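PelD (PDB 4EU0) binds cyclic-di-GMP, largely through its GGDEF-type domain next to a GAF domain, and acts as an effector in pellicle formation by Pseudomonas aeruginosa. Local coordinates at residues G83-V88 against L138-A143; K172-D177 against L230-S235; A185-F190 against G282-N287. All coordinates share one frame; numbering follows the deposited sequence.

Contact 1. Residues G83-V88 against L138-A143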
loop_
_atom_site.group_PDB
_atom_site.type_symbol
_atom_site.label_atom_id
_atom_site.label_comp_id
_atom_site.label_asym_id
_atom_site.label_seq_id
_atom_site.Cartn_x
_atom_site.Cartn_y
_atom_site.Cartn_z
ATOM N N GLY A 83 4.274 -4.630 -18.149
ATOM C CA GLY A 83 3.691 -4.549 -16.811
ATOM C C GLY A 83 3.660 -3.116 -16.307
ATOM O O GLY A 83 3.785 -2.868 -15.107
ATOM N N GLU A 84 3.500 -2.174 -17.237
ATOM C CA GLU A 84 3.558 -0.742 -16.933
ATOM C C GLU A 84 2.492 0.021 -17.698
ATOM O O GLU A 84 2.017 -0.424 -18.747
ATOM C CB GLU A 84 4.919 -0.155 -17.328
ATOM C CG GLU A 84 6.096 -0.562 -16.456
ATOM C CD GLU A 84 7.430 -0.104 -17.032
ATOM O OE1 GLU A 84 7.432 0.592 -18.075
ATOM O OE2 GLU A 84 8.479 -0.450 -16.443
ATOM N N LEU A 85 2.139 1.184 -17.160
ATOM C CA LEU A 85 1.279 2.137 -17.835
ATOM C C LEU A 85 1.901 2.550 -19.168
ATOM O O LEU A 85 3.085 2.881 -19.243
ATOM C CB LEU A 85 1.093 3.366 -16.946
ATOM C CG LEU A 85 0.184 4.512 -17.406
ATOM C CD1 LEU A 85 -0.302 5.228 -16.179
ATOM C CD2 LEU A 85 0.879 5.491 -18.349
ATOM N N VAL A 86 1.092 2.519 -20.214
ATOM C CA VAL A 86 1.527 2.985 -21.529
ATOM C C VAL A 86 0.460 3.904 -22.121
ATOM O O VAL A 86 -0.739 3.647 -21.993
ATOM C CB VAL A 86 1.835 1.814 -22.497
ATOM C CG1 VAL A 86 3.033 0.985 -22.005
ATOM C CG2 VAL A 86 0.618 0.935 -22.679
ATOM N N SER A 87 0.901 4.986 -22.753
ATOM C CA SER A 87 -0.020 5.898 -23.416
ATOM C C SER A 87 0.355 6.080 -24.880
ATOM O O SER A 87 1.493 5.824 -25.271
ATOM C CB SER A 87 -0.048 7.254 -22.706
ATOM O OG SER A 87 1.239 7.843 -22.687
ATOM N N VAL A 88 -0.611 6.518 -25.679
ATOM C CA VAL A 88 -0.352 6.917 -27.064
ATOM C C VAL A 88 -0.173 8.435 -27.103
ATOM O O VAL A 88 -0.881 9.138 -27.827
ATOM C CB VAL A 88 -1.493 6.494 -28.017
ATOM C CG1 VAL A 88 -0.978 6.367 -29.445
ATOM C CG2 VAL A 88 -2.093 5.188 -27.585
ATOM N N LEU A 138 -0.657 9.307 -11.062
ATOM C CA LEU A 138 -1.720 9.048 -10.096
ATOM C C LEU A 138 -2.509 7.764 -10.422
ATOM O O LEU A 138 -2.855 7.007 -9.528
ATOM C CB LEU A 138 -2.606 10.285 -9.963
ATOM C CG LEU A 138 -4.122 10.259 -9.891
ATOM C CD1 LEU A 138 -4.600 11.513 -9.167
ATOM C CD2 LEU A 138 -4.636 10.245 -11.318
ATOM N N LEU A 139 -2.776 7.534 -11.705
ATOM C CA LEU A 139 -3.433 6.303 -12.160
ATOM C C LEU A 139 -2.604 5.059 -11.821
ATOM O O LEU A 139 -3.132 4.044 -11.331
ATOM C CB LEU A 139 -3.657 6.373 -13.672
ATOM C CG LEU A 139 -5.044 6.596 -14.292
ATOM C CD1 LEU A 139 -6.078 7.172 -13.347
ATOM C CD2 LEU A 139 -4.928 7.417 -15.565
ATOM N N ALA A 140 -1.297 5.152 -12.064
ATOM C CA ALA A 140 -0.379 4.051 -11.777
ATOM C C ALA A 140 -0.292 3.781 -10.274
ATOM O O ALA A 140 -0.321 2.624 -9.844
ATOM C CB ALA A 140 1.002 4.334 -12.367
ATOM N N ILE A 141 -0.233 4.846 -9.480
ATOM C CA ILE A 141 -0.189 4.717 -8.015
ATOM C C ILE A 141 -1.436 4.010 -7.511
ATOM O O ILE A 141 -1.352 3.045 -6.752
ATOM C CB ILE A 141 -0.054 6.081 -7.305
ATOM C CG1 ILE A 141 1.299 6.719 -7.649
ATOM C CG2 ILE A 141 -0.276 5.909 -5.766
ATOM C CD1 ILE A 141 1.392 8.200 -7.318
ATOM N N LEU A 142 -2.595 4.474 -7.953
ATOM C CA LEU A 142 -3.853 3.885 -7.527
ATOM C C LEU A 142 -3.977 2.423 -7.970
ATOM O O LEU A 142 -4.383 1.570 -7.181
ATOM C CB LEU A 142 -5.029 4.733 -8.032
ATOM C CG LEU A 142 -6.476 4.434 -7.634
ATOM C CD1 LEU A 142 -6.709 4.498 -6.118
ATOM C CD2 LEU A 142 -7.409 5.402 -8.363
ATOM N N ALA A 143 -3.618 2.135 -9.224
ATOM C CA ALA A 143 -3.711 0.774 -9.758
ATOM C C ALA A 143 -2.905 -0.233 -8.924
ATOM O O ALA A 143 -3.378 -1.343 -8.649
ATOM C CB ALA A 143 -3.289 0.734 -11.228
#
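This contact belongs to the GAF domain, where Leu85, just before edge strand 86-87, packs on Leu139 and Ala140 of helix 133-150. A single methyl does the touching. CD1 of Leu85 is 4.1 Å from CB of Ala140. The same CD1 is 4.3 Å from CB of Leu139, so it sits where two successive residues of one helical turn both offer their first side-chain carbon. The first torsion of Leu85 puts CG anti to the backbone N (chi1 -178°), and this carries the branch out toward the helix. The backbones stay apart: CA of Leu85 and CA of Ala140 are 6.6 Å from each other. Leu85 also touches Val108 on the neighbouring strand 106-111. The next residue, Val86, packs instead on Leu75, Thr78 and Cys79 of helix 74-82. Backbone hydrogen bonds join Val86 to Cys107 and, just past the strand, Val88 to Ala105. Between the residue leading into the edge strand and helix 133-150 the joint is apolar and small, with methyl and methylene groups in van der Waals contact. Such packing imposes little direction on the two parts.

Contact 2. Residues K172-D177 against L230-S235. With C2E (9,9'-[(2R,3R,3aS,5S,7aR,9R,10R,10aS,12S,14aR)-3,5,10,12-tetrahydroxy-5,12-dioxidooctahydro-2H,7H-difuro[3,2-d:3',2'-j][1,3,7,9,2,8]tetraoxadiphosphacyclododecine-2,9-diyl]bis(2-amino-1,9-dihydro-6H-purin-6-one)), chain B.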
loop_
_atom_site.group_PDB
_atom_site.type_symbol
_atom_site.label_atom_id
_atom_site.label_comp_id
_atom_site.label_asym_id
_atom_site.label_seq_id
_atom_site.Cartn_x
_atom_site.Cartn_y
_atom_site.Cartn_z
ATOM N N LYS A 172 6.522 -3.341 1.171
ATOM C CA LYS A 172 7.052 -3.417 -0.198
ATOM C C LYS A 172 6.368 -2.390 -1.078
ATOM O O LYS A 172 7.016 -1.709 -1.863
ATOM C CB LYS A 172 6.898 -4.814 -0.794
ATOM C CG LYS A 172 7.649 -4.959 -2.110
ATOM C CD LYS A 172 7.574 -6.368 -2.669
ATOM C CE LYS A 172 8.406 -6.463 -3.935
ATOM N NZ LYS A 172 8.474 -7.851 -4.468
ATOM N N ARG A 173 5.054 -2.265 -0.944
ATOM C CA ARG A 173 4.341 -1.253 -1.707
ATOM C C ARG A 173 4.851 0.151 -1.397
ATOM O O ARG A 173 5.057 0.958 -2.297
ATOM C CB ARG A 173 2.839 -1.331 -1.457
ATOM C CG ARG A 173 2.045 -0.277 -2.230
ATOM C CD ARG A 173 2.311 -0.323 -3.759
ATOM N NE ARG A 173 1.905 -1.602 -4.336
ATOM C CZ ARG A 173 2.108 -1.970 -5.600
ATOM N NH1 ARG A 173 1.700 -3.173 -6.011
ATOM N NH2 ARG A 173 2.732 -1.155 -6.450
ATOM N N SER A 174 5.087 0.436 -0.120
ATOM C CA SER A 174 5.653 1.735 0.243
ATOM C C SER A 174 7.061 1.967 -0.314
ATOM O O SER A 174 7.408 3.102 -0.674
ATOM C CB SER A 174 5.617 1.949 1.752
ATOM O OG SER A 174 4.303 2.223 2.199
ATOM N N LEU A 175 7.871 0.907 -0.378
ATOM C CA LEU A 175 9.191 0.995 -1.012
ATOM C C LEU A 175 9.078 1.270 -2.513
ATOM O O LEU A 175 9.827 2.074 -3.048
ATOM C CB LEU A 175 10.036 -0.255 -0.756
ATOM C CG LEU A 175 10.513 -0.429 0.687
ATOM C CD1 LEU A 175 11.031 -1.841 0.868
ATOM C CD2 LEU A 175 11.570 0.634 1.073
ATOM N N LEU A 176 8.120 0.614 -3.164
ATOM C CA LEU A 176 7.830 0.860 -4.577
ATOM C C LEU A 176 7.311 2.286 -4.807
ATOM O O LEU A 176 7.762 2.953 -5.746
ATOM C CB LEU A 176 6.854 -0.180 -5.130
ATOM C CG LEU A 176 7.378 -1.615 -5.278
ATOM C CD1 LEU A 176 6.208 -2.585 -5.346
ATOM C CD2 LEU A 176 8.296 -1.762 -6.496
ATOM N N ASP A 177 6.393 2.743 -3.940
ATOM C CA ASP A 177 5.853 4.118 -3.952
ATOM C C ASP A 177 6.986 5.148 -3.923
ATOM O O ASP A 177 6.981 6.124 -4.683
ATOM C CB ASP A 177 4.977 4.387 -2.706
ATOM C CG ASP A 177 3.584 3.774 -2.777
ATOM O OD1 ASP A 177 3.077 3.510 -3.876
ATOM O OD2 ASP A 177 2.975 3.597 -1.688
ATOM N N LEU A 230 4.539 0.912 10.325
ATOM C CA LEU A 230 4.685 1.562 9.026
ATOM C C LEU A 230 3.533 2.546 8.807
ATOM O O LEU A 230 2.362 2.222 9.020
ATOM C CB LEU A 230 4.702 0.517 7.901
ATOM C CG LEU A 230 4.718 1.077 6.471
ATOM C CD1 LEU A 230 6.089 1.661 6.107
ATOM C CD2 LEU A 230 4.301 0.005 5.457
ATOM N N LEU A 231 3.884 3.752 8.374
ATOM C CA LEU A 231 2.931 4.784 8.029
ATOM C C LEU A 231 2.980 5.035 6.522
ATOM O O LEU A 231 3.755 5.882 6.060
ATOM C CB LEU A 231 3.292 6.089 8.759
ATOM C CG LEU A 231 3.199 6.126 10.293
ATOM C CD1 LEU A 231 4.272 5.265 10.964
ATOM C CD2 LEU A 231 3.348 7.591 10.710
ATOM N N PRO A 232 2.158 4.302 5.744
ATOM C CA PRO A 232 2.195 4.481 4.288
ATOM C C PRO A 232 1.631 5.826 3.861
ATOM O O PRO A 232 0.800 6.405 4.565
ATOM C CB PRO A 232 1.276 3.357 3.776
ATOM C CG PRO A 232 1.211 2.358 4.908
ATOM C CD PRO A 232 1.211 3.245 6.126
ATOM N N LEU A 233 2.087 6.313 2.709
ATOM C CA LEU A 233 1.530 7.516 2.095
ATOM C C LEU A 233 1.403 8.668 3.096
ATOM O O LEU A 233 0.387 9.327 3.160
ATOM C CB LEU A 233 0.168 7.207 1.456
ATOM C CG LEU A 233 0.171 6.085 0.418
ATOM C CD1 LEU A 233 -1.242 5.700 0.026
ATOM C CD2 LEU A 233 0.958 6.511 -0.810
ATOM N N THR A 234 2.467 8.893 3.862
ATOM C CA THR A 234 2.463 9.864 4.940
ATOM C C THR A 234 3.699 10.747 4.842
ATOM O O THR A 234 4.818 10.237 4.816
ATOM C CB THR A 234 2.421 9.134 6.290
ATOM O OG1 THR A 234 1.169 8.453 6.395
ATOM C CG2 THR A 234 2.565 10.113 7.464
ATOM N N SER A 235 3.467 12.063 4.782
ATOM C CA SER A 235 4.533 13.070 4.682
ATOM C C SER A 235 5.343 13.154 5.963
ATOM O O SER A 235 4.940 12.607 6.986
ATOM C CB SER A 235 3.945 14.452 4.377
ATOM O OG SER A 235 3.207 14.978 5.471
HETATM P P1 C2E B . -4.628 14.479 14.522
HETATM O O2P C2E B . -4.112 15.525 15.486
HETATM O O1P C2E B . -5.113 13.158 15.062
HETATM O "O5'" C2E B . -3.516 14.189 13.413
HETATM C "C5'" C2E B . -2.817 15.237 12.745
HETATM C "C4'" C2E B . -2.008 14.690 11.573
HETATM O "O4'" C2E B . -0.907 13.902 12.055
HETATM C "C3'" C2E B . -2.776 13.782 10.619
HETATM O "O3'" C2E B . -3.447 14.464 9.553
HETATM C "C2'" C2E B . -1.681 12.908 10.064
HETATM O "O2'" C2E B . -0.969 13.644 9.064
HETATM C "C1'" C2E B . -0.763 12.731 11.254
HETATM N N9 C2E B . -1.152 11.529 12.044
HETATM C C8 C2E B . -1.688 11.524 13.277
HETATM N N7 C2E B . -1.912 10.255 13.708
HETATM C C5 C2E B . -1.492 9.439 12.725
HETATM C C6 C2E B . -1.444 7.985 12.509
HETATM O O6 C2E B . -1.886 7.149 13.472
HETATM N N1 C2E B . -0.944 7.520 11.341
HETATM C C2 C2E B . -0.506 8.341 10.348
HETATM N N2 C2E B . -0.035 7.776 9.215
HETATM N N3 C2E B . -0.526 9.697 10.481
HETATM C C4 C2E B . -0.999 10.279 11.620
HETATM P P11 C2E B . -4.753 13.802 8.881
HETATM O O21 C2E B . -5.183 14.656 7.698
HETATM O O11 C2E B . -4.584 12.311 8.672
HETATM O O5A C2E B . -5.855 14.026 10.024
HETATM C C5A C2E B . -6.156 15.339 10.494
HETATM C C4A C2E B . -7.128 15.226 11.651
HETATM O O4A C2E B . -8.291 14.496 11.257
HETATM C C3A C2E B . -6.557 14.412 12.794
HETATM O O3A C2E B . -5.791 15.198 13.683
HETATM C C2A C2E B . -7.774 13.839 13.472
HETATM O O2A C2E B . -8.378 14.821 14.327
HETATM C C1A C2E B . -8.674 13.577 12.284
HETATM N N91 C2E B . -8.508 12.171 11.826
HETATM C C81 C2E B . -7.863 11.743 10.724
HETATM N N71 C2E B . -7.923 10.391 10.609
HETATM C C51 C2E B . -8.622 9.933 11.665
HETATM C C61 C2E B . -9.068 8.612 12.171
HETATM O O61 C2E B . -8.770 7.464 11.509
HETATM N N11 C2E B . -9.782 8.575 13.319
HETATM C C21 C2E B . -10.098 9.701 14.008
HETATM N N21 C2E B . -10.819 9.589 15.152
HETATM N N31 C2E B . -9.725 10.941 13.596
HETATM C C41 C2E B . -9.003 11.110 12.460
HETATM O O HOH W 1 3.749 4.814 0.844
#
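The carboxylate of Asp177 is the flat group that meets the other segment. CD2 of Leu233 stands above its plane, 3.7 Å from Asp177 OD2, and the two side chains cross at about a right angle. On the ligand side, Leu231 CD2 lies over the face of a guanine of bound cyclic-di-GMP, at its C2/N2 end. Away from the 230-235 turn, Leu176 CD1 lies over one face of the Arg173 guanidinium, toward its rim; Arg173 NE forms a salt bridge with Asp148. Across the joint, OG of Ser174 packs 3.6 Å from CB of Pro232, with CD2 of Leu230 close by. One water bridges the segments. It donates a hydrogen bond to Asp177 OD2 (2.9 Å), accepts one from Leu233 N (2.9 Å), and bonds to Ser174 OG at 3.0 Å. Thr234 points to the other side. Its OG1 bonds to Pro232 O at 2.8 Å, from above the carbonyl plane. Thr234 OG1 also accepts a hydrogen bond from the guanine amino group, C2E N2, at 3.1 Å. Asp213, Arg210 and Arg245 bond the ligand too. The turn after strand 225-231 therefore lies between helix 162-181 and the ligand pocket. Helix 133-150 adds His145 beside Asp177 and Leu233, and helix 236-253 covers Leu231 and Thr234.

Contact 3. Residues A185-F190 against G282-N287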
loop_
_atom_site.group_PDB
_atom_site.type_symbol
_atom_site.label_atom_id
_atom_site.label_comp_id
_atom_site.label_asym_id
_atom_site.label_seq_id
_atom_site.Cartn_x
_atom_site.Cartn_y
_atom_site.Cartn_z
ATOM N N ALA A 185 6.794 7.803 3.083
ATOM C CA ALA A 185 6.300 6.908 4.121
ATOM C C ALA A 185 7.325 6.897 5.241
ATOM O O ALA A 185 8.480 7.261 5.023
ATOM C CB ALA A 185 6.102 5.496 3.574
ATOM N N CYS A 186 6.900 6.476 6.433
ATOM C CA CYS A 186 7.779 6.438 7.591
ATOM C C CYS A 186 7.659 5.094 8.284
ATOM O O CYS A 186 6.549 4.576 8.434
ATOM C CB CYS A 186 7.375 7.530 8.582
ATOM S SG CYS A 186 8.625 7.887 9.827
ATOM N N LEU A 187 8.797 4.546 8.700
ATOM C CA LEU A 187 8.835 3.398 9.595
ATOM C C LEU A 187 9.270 3.860 10.977
ATOM O O LEU A 187 10.311 4.508 11.115
ATOM C CB LEU A 187 9.856 2.355 9.123
ATOM C CG LEU A 187 9.480 0.979 8.587
ATOM C CD1 LEU A 187 10.769 0.143 8.422
ATOM C CD2 LEU A 187 8.443 0.250 9.450
ATOM N N TYR A 188 8.483 3.528 11.993
ATOM C CA TYR A 188 8.920 3.719 13.364
ATOM C C TYR A 188 9.172 2.370 14.005
ATOM O O TYR A 188 8.412 1.422 13.794
ATOM C CB TYR A 188 7.852 4.439 14.182
ATOM C CG TYR A 188 7.813 5.943 14.001
ATOM C CD1 TYR A 188 8.716 6.759 14.665
ATOM C CD2 TYR A 188 6.836 6.549 13.203
ATOM C CE1 TYR A 188 8.678 8.155 14.515
ATOM C CE2 TYR A 188 6.786 7.947 13.044
ATOM C CZ TYR A 188 7.710 8.734 13.706
ATOM O OH TYR A 188 7.683 10.100 13.583
ATOM N N ALA A 189 10.227 2.301 14.803
ATOM C CA ALA A 189 10.455 1.134 15.651
ATOM C C ALA A 189 10.464 1.612 17.082
ATOM O O ALA A 189 11.287 2.459 17.443
ATOM C CB ALA A 189 11.765 0.479 15.301
ATOM N N PHE A 190 9.553 1.084 17.896
ATOM C CA PHE A 190 9.533 1.402 19.316
ATOM C C PHE A 190 10.150 0.246 20.076
ATOM O O PHE A 190 9.569 -0.838 20.146
ATOM C CB PHE A 190 8.105 1.689 19.798
ATOM C CG PHE A 190 7.444 2.837 19.089
ATOM C CD1 PHE A 190 7.629 4.139 19.531
ATOM C CD2 PHE A 190 6.613 2.618 17.993
ATOM C CE1 PHE A 190 7.030 5.220 18.875
ATOM C CE2 PHE A 190 5.988 3.691 17.337
ATOM C CZ PHE A 190 6.195 4.988 17.775
ATOM N N GLY A 282 18.067 -2.276 5.672
ATOM C CA GLY A 282 18.702 -3.417 6.327
ATOM C C GLY A 282 19.464 -3.027 7.580
ATOM O O GLY A 282 19.326 -3.663 8.616
ATOM N N HIS A 283 20.278 -1.978 7.482
ATOM C CA HIS A 283 20.992 -1.465 8.646
ATOM C C HIS A 283 20.034 -1.066 9.760
ATOM O O HIS A 283 20.267 -1.363 10.932
ATOM C CB HIS A 283 21.890 -0.284 8.265
ATOM C CG HIS A 283 22.560 0.357 9.437
ATOM N ND1 HIS A 283 23.659 -0.197 10.059
ATOM C CD2 HIS A 283 22.281 1.498 10.109
ATOM C CE1 HIS A 283 24.023 0.574 11.068
ATOM N NE2 HIS A 283 23.203 1.610 11.121
ATOM N N PHE A 284 18.946 -0.413 9.376
ATOM C CA PHE A 284 17.952 0.051 10.331
ATOM C C PHE A 284 17.296 -1.120 11.064
ATOM O O PHE A 284 17.278 -1.160 12.292
ATOM C CB PHE A 284 16.906 0.908 9.620
ATOM C CG PHE A 284 15.776 1.357 10.512
ATOM C CD1 PHE A 284 15.970 2.371 11.444
ATOM C CD2 PHE A 284 14.516 0.767 10.422
ATOM C CE1 PHE A 284 14.916 2.785 12.272
ATOM C CE2 PHE A 284 13.455 1.180 11.244
ATOM C CZ PHE A 284 13.657 2.192 12.168
ATOM N N LEU A 285 16.772 -2.080 10.313
ATOM C CA LEU A 285 16.017 -3.172 10.935
ATOM C C LEU A 285 16.888 -4.275 11.530
ATOM O O LEU A 285 16.591 -4.749 12.624
ATOM C CB LEU A 285 14.988 -3.764 9.962
ATOM C CG LEU A 285 13.842 -2.846 9.529
ATOM C CD1 LEU A 285 13.011 -3.530 8.439
ATOM C CD2 LEU A 285 12.952 -2.425 10.699
ATOM N N PHE A 286 17.959 -4.675 10.831
ATOM C CA PHE A 286 18.750 -5.850 11.235
ATOM C C PHE A 286 19.943 -5.570 12.146
ATOM O O PHE A 286 20.503 -6.499 12.755
ATOM C CB PHE A 286 19.223 -6.655 10.014
ATOM C CG PHE A 286 18.109 -7.207 9.170
ATOM C CD1 PHE A 286 16.832 -7.392 9.696
ATOM C CD2 PHE A 286 18.344 -7.559 7.847
ATOM C CE1 PHE A 286 15.807 -7.897 8.912
ATOM C CE2 PHE A 286 17.325 -8.076 7.053
ATOM C CZ PHE A 286 16.054 -8.248 7.590
ATOM N N ASN A 287 20.369 -4.312 12.197
ATOM C CA ASN A 287 21.445 -3.908 13.089
ATOM C C ASN A 287 20.895 -3.043 14.221
ATOM O O ASN A 287 20.982 -3.414 15.395
ATOM C CB ASN A 287 22.555 -3.187 12.317
ATOM C CG ASN A 287 23.659 -2.661 13.223
ATOM O OD1 ASN A 287 23.447 -1.736 14.006
ATOM N ND2 ASN A 287 24.845 -3.239 13.108
#
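Phe284 reaches the strand because its CG is anti to the backbone N (chi1 176°), which extends the ring from the helix toward Leu187 and Ala189. Leu187 meets it with a first torsion far from any staggered position (chi1 -112°), which may reflect some strain. Leu285 sends CD2 back toward the strand. Leu187 CD1 is the shared point of contact. It lies 4.0 Å from CE2 of Phe284 and 4.1 Å from CD2 of Leu285. Leu187 runs at a slant to the Phe284 side chain and at about a right angle to that of Leu285. Two residues along the strand, CB of Ala189 is 4.0 Å from CZ of Phe284. Both strand residues approach the ring obliquely. The far end of the ring thus spans Leu187 and Ala189, two residues on the same side of the strand.

The strand is one of the two inner strands of the four-stranded antiparallel sheet of the GGDEF-type domain. Helix 280-288 packs on one face of that sheet and helix 236-253 on the other. Short axes of the strand and helix segments run in nearly the same direction, 20° apart, and come within 10.7 Å. Cys186, Tyr188 and Phe190 alternate with the contact residues and pack on helix 236-253, where Tyr188 OH bonds to Ser239 O and its ring meets that of Tyr242, a residue of the cyclic-di-GMP pocket. On the helix 280-288 face, Leu228 of strand 225-231 touches Leu187, Ala189 and Leu285, and the Phe284 ring also meets Tyr270 of strand 265-272. The side chain of Leu187 remains about 11 Å from the bound ligand.

From the N terminus, contact 1 closes first, within the GAF domain, joining residues 83-88 to helix 133-150. That helix is followed directly by helix 162-181, which opens contact 2, so contacts 1 and 2 stand in series. Their centres are 18 Å apart and they do not touch. Contact 2 closes at residues 230-235. Contact 3 opens inside that loop, at 185-190, and closes beyond it at 282-287, so the two cross. They meet in the GGDEF-type sheet, where Leu231 N lies 2.8 Å from Cys186 O, probably hydrogen-bonded. Contact 2 ties helix 162-181 to the ligand-binding turn; contact 3 ties the sheet to the C-terminal helix.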